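Local coordinates for protein putative fimbrium anchoring subunit Fim4B (Bacteroides ovatus, PDB 5CAG) that probably serves as the anchoring subunit of a fimbrium, holding the pilus to the bacterial outer membrane, at residues Lys146-Val151 and Pro271-Glu276; Leu233-Ile238 and Ala247-Thr252. All coordinates share one frame; numbering follows the deposited sequence.

Contact 1: residues Lys146-Val151 and Pro271-Glu276. With SO4 (sulfate ion), chain D.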
loop_
_atom_site.group_PDB
_atom_site.type_symbol
_atom_site.label_atom_id
_atom_site.label_comp_id
_atom_site.label_asym_id
_atom_site.label_seq_id
_atom_site.Cartn_x
_atom_site.Cartn_y
_atom_site.Cartn_z
ATOM N N LYS A 146 -3.933 5.853 -5.840
ATOM C CA LYS A 146 -5.198 6.478 -5.430
ATOM C C LYS A 146 -6.253 6.251 -6.523
ATOM O O LYS A 146 -5.942 6.346 -7.717
ATOM C CB LYS A 146 -5.066 7.987 -5.197
ATOM C CG LYS A 146 -4.071 8.460 -4.158
ATOM C CD LYS A 146 -3.873 9.972 -4.349
ATOM C CE LYS A 146 -2.825 10.599 -3.462
ATOM N NZ LYS A 146 -2.344 11.906 -4.004
ATOM N N TYR A 147 -7.501 6.010 -6.116
ATOM C CA TYR A 147 -8.642 5.832 -7.014
ATOM C C TYR A 147 -9.821 6.678 -6.538
ATOM O O TYR A 147 -9.941 6.973 -5.343
ATOM C CB TYR A 147 -9.071 4.373 -7.074
ATOM C CG TYR A 147 -8.006 3.374 -7.459
ATOM C CD1 TYR A 147 -7.158 2.827 -6.500
ATOM C CD2 TYR A 147 -7.949 2.853 -8.750
ATOM C CE1 TYR A 147 -6.214 1.861 -6.834
ATOM C CE2 TYR A 147 -7.015 1.876 -9.095
ATOM C CZ TYR A 147 -6.146 1.382 -8.132
ATOM O OH TYR A 147 -5.207 0.424 -8.462
ATOM N N SER A 148 -10.684 7.063 -7.471
ATOM C CA SER A 148 -11.907 7.812 -7.212
ATOM C C SER A 148 -12.927 7.428 -8.272
ATOM O O SER A 148 -12.539 7.040 -9.375
ATOM C CB SER A 148 -11.652 9.321 -7.217
ATOM O OG SER A 148 -11.368 9.855 -8.504
ATOM N N PHE A 149 -14.218 7.525 -7.958
ATOM C CA PHE A 149 -15.276 7.262 -8.931
ATOM C C PHE A 149 -16.552 7.967 -8.514
ATOM O O PHE A 149 -16.684 8.444 -7.378
ATOM C CB PHE A 149 -15.535 5.755 -9.109
ATOM C CG PHE A 149 -16.239 5.108 -7.938
ATOM C CD1 PHE A 149 -17.628 5.076 -7.869
ATOM C CD2 PHE A 149 -15.515 4.550 -6.894
ATOM C CE1 PHE A 149 -18.276 4.519 -6.768
ATOM C CE2 PHE A 149 -16.173 3.962 -5.809
ATOM C CZ PHE A 149 -17.547 3.961 -5.752
ATOM N N ALA A 150 -17.498 8.006 -9.439
ATOM C CA ALA A 150 -18.825 8.537 -9.204
ATOM C C ALA A 150 -19.823 7.684 -9.983
ATOM O O ALA A 150 -19.540 7.302 -11.121
ATOM C CB ALA A 150 -18.903 9.998 -9.610
ATOM N N VAL A 151 -20.924 7.279 -9.341
ATOM C CA VAL A 151 -21.908 6.485 -10.047
ATOM C C VAL A 151 -23.296 7.018 -9.704
ATOM O O VAL A 151 -23.568 7.447 -8.582
ATOM C CB VAL A 151 -21.749 4.967 -9.836
ATOM C CG1 VAL A 151 -21.921 4.576 -8.385
ATOM C CG2 VAL A 151 -22.695 4.177 -10.724
ATOM N N PRO A 271 -12.938 16.174 -10.966
ATOM C CA PRO A 271 -14.119 15.441 -10.492
ATOM C C PRO A 271 -13.952 13.951 -10.765
ATOM O O PRO A 271 -13.318 13.580 -11.762
ATOM C CB PRO A 271 -15.267 16.050 -11.310
ATOM C CG PRO A 271 -14.634 16.555 -12.523
ATOM C CD PRO A 271 -13.300 17.078 -12.075
ATOM N N PRO A 272 -14.465 13.081 -9.881
ATOM C CA PRO A 272 -14.229 11.649 -10.058
ATOM C C PRO A 272 -14.885 11.108 -11.309
ATOM O O PRO A 272 -15.947 11.586 -11.705
ATOM C CB PRO A 272 -14.808 11.034 -8.788
ATOM C CG PRO A 272 -14.796 12.149 -7.796
ATOM C CD PRO A 272 -15.178 13.341 -8.620
ATOM N N PRO A 273 -14.200 10.157 -11.973
ATOM C CA PRO A 273 -14.735 9.569 -13.210
ATOM C C PRO A 273 -16.093 8.890 -13.037
ATOM O O PRO A 273 -16.274 8.125 -12.081
ATOM C CB PRO A 273 -13.685 8.509 -13.572
ATOM C CG PRO A 273 -12.488 8.861 -12.849
ATOM C CD PRO A 273 -12.919 9.531 -11.599
ATOM N N GLU A 274 -17.041 9.136 -13.964
ATOM C CA GLU A 274 -18.343 8.467 -13.861
ATOM C C GLU A 274 -18.235 7.006 -14.338
ATOM O O GLU A 274 -17.611 6.707 -15.361
ATOM C CB GLU A 274 -19.491 9.221 -14.591
ATOM C CG GLU A 274 -20.830 8.482 -14.599
ATOM C CD GLU A 274 -22.095 9.321 -14.646
ATOM O OE1 GLU A 274 -22.426 9.835 -15.738
ATOM O OE2 GLU A 274 -22.789 9.414 -13.605
ATOM N N ILE A 275 -18.810 6.107 -13.546
ATOM C CA ILE A 275 -18.962 4.717 -13.886
ATOM C C ILE A 275 -20.355 4.659 -14.526
ATOM O O ILE A 275 -21.380 4.753 -13.844
ATOM C CB ILE A 275 -18.758 3.774 -12.683
ATOM C CG1 ILE A 275 -17.334 3.906 -12.126
ATOM C CG2 ILE A 275 -19.040 2.339 -13.090
ATOM C CD1 ILE A 275 -17.005 3.037 -10.882
ATOM N N GLU A 276 -20.372 4.656 -15.859
ATOM C CA GLU A 276 -21.589 4.569 -16.663
ATOM C C GLU A 276 -22.121 3.137 -16.616
ATOM O O GLU A 276 -21.347 2.175 -16.735
ATOM C CB GLU A 276 -21.329 5.010 -18.110
ATOM C CG GLU A 276 -21.809 6.413 -18.432
ATOM C CD GLU A 276 -21.173 7.008 -19.671
ATOM O OE1 GLU A 276 -21.674 6.747 -20.790
ATOM O OE2 GLU A 276 -20.152 7.719 -19.521
HETATM S S SO4 D . 1.285 12.877 -2.152
HETATM O O1 SO4 D . 0.547 12.813 -0.884
HETATM O O2 SO4 D . 2.142 14.058 -2.178
HETATM O O3 SO4 D . 2.097 11.664 -2.304
HETATM O O4 SO4 D . 0.344 12.977 -3.264
#
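Ala-150 joins the incoming chain at 271-276 through both of its backbone polar groups, and these two bonds define the tight part of the contact. Ala-150 N donates to Pro-273 O at 2.9 Å, with the donor standing 37° out of the carbonyl plane. Ala-150 O accepts from Ile-275 N at 2.8 Å in a straighter bond (167° at the hydrogen). One residue of the long strand thus bonds to the residues before and after Glu-274, the pattern of a parallel bridge between Ala-150 and Glu-274.

On the buried face, CD1 of Ile-275 lies 3.6 Å from Phe-149 CB and also meets the start of the ring obliquely, at CG and CD1. The extended isoleucine chain (chi2 178°) carries the methyl that far, and Leu-233 and Leu-258 close around this apolar patch. Val-151 adds its CB, 4.3 Å from Ile-275 CB.

Toward the proline end, on the partly exposed side, the hydrogen bonds give way to van der Waals contacts of ring carbons with oxygens: Pro-272 CB approaches Phe-149 O at 3.5 Å, and Pro-273 CD sits 3.5 Å from Ser-148 OG. Both prolines are partly exposed, as is Glu-274. Lys-146, exposed and taking no part in the pairing, extends its chain to a sulfate, with NZ 3.0 Å from the sulfate O4; the ion is also bound by Thr-30 and probably derives from the crystallisation liquor. The arrangement is a short parallel beta bridge, by which a proline-led segment pairs with strand 134-154 of a beta-rich domain.

Contact 2: residues Leu233-Ile238 and Ala247-Thr252; sequences LILKFI and ATIDVT
The beta hairpin of strands 232-239 and 244-250 is built here, where Leu-233, Ile-234 and Leu-235 face Ile-249, Thr-248 and Ala-247 in antiparallel register. The strand axes run 4.8 Å apart with their directions at 165°, antiparallel and 15° from exact opposition.

Two hydrogen-bonded pairs flank a non-hydrogen-bonded one. Leu-233 and Ile-249 exchange bonds: Leu-233 N reaches Ile-249 O at 2.8 Å, and Ile-249 N returns to Leu-233 O. Leu-235 and Ala-247 do the same, with Leu-235 N to Ala-247 O at 2.8 Å. Between them, Ile-234 and Thr-248 lack such bonds; Ile-234 CA points its hydrogen at Ala-247 O and Thr-248 CA does so at Leu-233 O, both weak supplements.

The side chains sort by face. Leu-233, Leu-235, Ala-247 and Ile-249 share the face turned to strand 134-154, where the two leucines meet Phe-149. The leucine CD1 methyls reach diagonally: that of Leu-233 lies 4.1 Å from Val-251 CG1, while that of Leu-235 approaches Ile-249 CD1 more distantly. Ala-247 CB meets the edge of the Phe-237 ring near its plane, 4.0 Å from Phe-237 CE2. Ile-234 and Thr-248 occupy the other face, the threonine exposed.

At the end of the strand, Asp-250 OD1 accepts from Thr-252 N at 3.1 Å, forming an Asx turn, and also from Thr-252 OG1. That hydroxyl is also hydrogen-bonded to Ile-231 N, so the turn is tied back to the chain just before the first strand. Chemically, backbone bonds set the register, the apolar face packs against Phe-149 and Val-151 of strand 134-154, and polar groups fix the chain's exit from the hairpin.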
loop_
_atom_site.group_PDB
_atom_site.type_symbol
_atom_site.label_atom_id
_atom_site.label_comp_id
_atom_site.label_asym_id
_atom_site.label_seq_id
_atom_site.Cartn_x
_atom_site.Cartn_y
_atom_site.Cartn_z
ATOM N N LEU A 233 -16.456 -3.818 -7.214
ATOM C CA LEU A 233 -16.892 -2.697 -6.410
ATOM C C LEU A 233 -18.240 -3.065 -5.838
ATOM O O LEU A 233 -19.103 -3.538 -6.592
ATOM C CB LEU A 233 -16.997 -1.462 -7.294
ATOM C CG LEU A 233 -16.728 -0.163 -6.631
ATOM C CD1 LEU A 233 -16.338 0.869 -7.651
ATOM C CD2 LEU A 233 -17.928 0.309 -5.892
ATOM N N ILE A 234 -18.410 -2.911 -4.497
ATOM C CA ILE A 234 -19.658 -3.257 -3.804
ATOM C C ILE A 234 -20.143 -2.047 -3.060
ATOM O O ILE A 234 -19.403 -1.475 -2.269
ATOM C CB ILE A 234 -19.584 -4.500 -2.864
ATOM C CG1 ILE A 234 -18.812 -5.703 -3.479
ATOM C CG2 ILE A 234 -20.990 -4.935 -2.475
ATOM C CD1 ILE A 234 -17.218 -5.784 -3.122
ATOM N N LEU A 235 -21.369 -1.637 -3.331
ATOM C CA LEU A 235 -21.967 -0.506 -2.646
ATOM C C LEU A 235 -23.053 -1.042 -1.724
ATOM O O LEU A 235 -24.038 -1.636 -2.197
ATOM C CB LEU A 235 -22.515 0.518 -3.653
ATOM C CG LEU A 235 -21.496 1.214 -4.565
ATOM C CD1 LEU A 235 -22.209 2.111 -5.571
ATOM C CD2 LEU A 235 -20.454 2.019 -3.752
ATOM N N LYS A 236 -22.823 -0.923 -0.400
ATOM C CA LYS A 236 -23.759 -1.426 0.606
ATOM C C LYS A 236 -24.640 -0.269 1.048
ATOM O O LYS A 236 -24.159 0.621 1.745
ATOM C CB LYS A 236 -22.991 -2.065 1.774
ATOM C CG LYS A 236 -23.803 -2.976 2.667
ATOM C CD LYS A 236 -22.920 -4.073 3.258
ATOM C CE LYS A 236 -23.170 -4.286 4.722
ATOM N NZ LYS A 236 -24.241 -5.300 5.022
ATOM N N PHE A 237 -25.889 -0.211 0.555
ATOM C CA PHE A 237 -26.770 0.882 0.935
ATOM C C PHE A 237 -27.527 0.502 2.167
ATOM O O PHE A 237 -28.280 -0.474 2.132
ATOM C CB PHE A 237 -27.749 1.262 -0.186
ATOM C CG PHE A 237 -27.106 1.696 -1.478
ATOM C CD1 PHE A 237 -26.748 3.023 -1.683
ATOM C CD2 PHE A 237 -26.886 0.783 -2.505
ATOM C CE1 PHE A 237 -26.133 3.422 -2.873
ATOM C CE2 PHE A 237 -26.270 1.179 -3.692
ATOM C CZ PHE A 237 -25.895 2.495 -3.869
ATOM N N ILE A 238 -27.320 1.244 3.270
ATOM C CA ILE A 238 -28.087 1.060 4.498
ATOM C C ILE A 238 -29.292 1.988 4.382
ATOM O O ILE A 238 -29.113 3.204 4.300
ATOM C CB ILE A 238 -27.244 1.332 5.761
ATOM C CG1 ILE A 238 -25.954 0.470 5.806
ATOM C CG2 ILE A 238 -28.099 1.192 7.013
ATOM C CD1 ILE A 238 -26.173 -1.054 5.846
ATOM N N ALA A 247 -25.239 -3.279 -4.270
ATOM C CA ALA A 247 -25.003 -3.169 -5.701
ATOM C C ALA A 247 -23.565 -3.601 -5.958
ATOM O O ALA A 247 -22.614 -3.049 -5.397
ATOM C CB ALA A 247 -25.289 -1.760 -6.217
ATOM N N THR A 248 -23.431 -4.671 -6.723
ATOM C CA THR A 248 -22.155 -5.271 -7.075
ATOM C C THR A 248 -21.832 -4.824 -8.521
ATOM O O THR A 248 -22.663 -5.033 -9.401
ATOM C CB THR A 248 -22.270 -6.801 -6.895
ATOM O OG1 THR A 248 -23.125 -7.114 -5.782
ATOM C CG2 THR A 248 -20.939 -7.458 -6.705
ATOM N N ILE A 249 -20.676 -4.138 -8.743
ATOM C CA ILE A 249 -20.205 -3.657 -10.054
ATOM C C ILE A 249 -18.847 -4.251 -10.352
ATOM O O ILE A 249 -17.955 -4.183 -9.512
ATOM C CB ILE A 249 -20.132 -2.120 -10.141
ATOM C CG1 ILE A 249 -21.479 -1.478 -9.851
ATOM C CG2 ILE A 249 -19.578 -1.664 -11.496
ATOM C CD1 ILE A 249 -21.339 -0.125 -9.254
ATOM N N ASP A 250 -18.689 -4.809 -11.560
ATOM C CA ASP A 250 -17.451 -5.391 -12.058
ATOM C C ASP A 250 -16.698 -4.295 -12.803
ATOM O O ASP A 250 -17.097 -3.894 -13.903
ATOM C CB ASP A 250 -17.760 -6.597 -12.952
ATOM C CG ASP A 250 -16.566 -7.425 -13.381
ATOM O OD1 ASP A 250 -15.471 -6.850 -13.536
ATOM O OD2 ASP A 250 -16.752 -8.628 -13.670
ATOM N N VAL A 251 -15.637 -3.776 -12.170
ATOM C CA VAL A 251 -14.825 -2.698 -12.728
ATOM C C VAL A 251 -13.507 -3.227 -13.299
ATOM O O VAL A 251 -12.632 -2.410 -13.622
ATOM C CB VAL A 251 -14.558 -1.567 -11.711
ATOM C CG1 VAL A 251 -15.839 -0.831 -11.327
ATOM C CG2 VAL A 251 -13.842 -2.094 -10.484
ATOM N N THR A 252 -13.362 -4.569 -13.448
ATOM C CA THR A 252 -12.127 -5.162 -13.963
ATOM C C THR A 252 -11.625 -4.432 -15.227
ATOM O O THR A 252 -10.472 -3.989 -15.229
ATOM C CB THR A 252 -12.253 -6.671 -14.232
ATOM O OG1 THR A 252 -12.921 -7.310 -13.145
ATOM C CG2 THR A 252 -10.901 -7.329 -14.428
#

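How the contacts relate
From the N terminus, the chain first lays down segment 146-151 within strand 134-154, passes through strands 159-167, 187-193 and 197-205, and then forms the hairpin of contact 2, which closes a short connection, with eight residues between its segments. Only afterwards, past helix 255-258, does segment 271-276 return to complete contact 1, so contact 2 is nested inside the much longer loop of 119 residues that contact 1 closes. Their centres lie about 13 Å apart, and they touch directly: Phe-149 CE2 is 3.6 Å from Leu-233 CD1, and Val-151 CG1 is 3.8 Å from Leu-235 CD1. Together they join the hairpin, the long strand and the late-returning segment through one apolar layer.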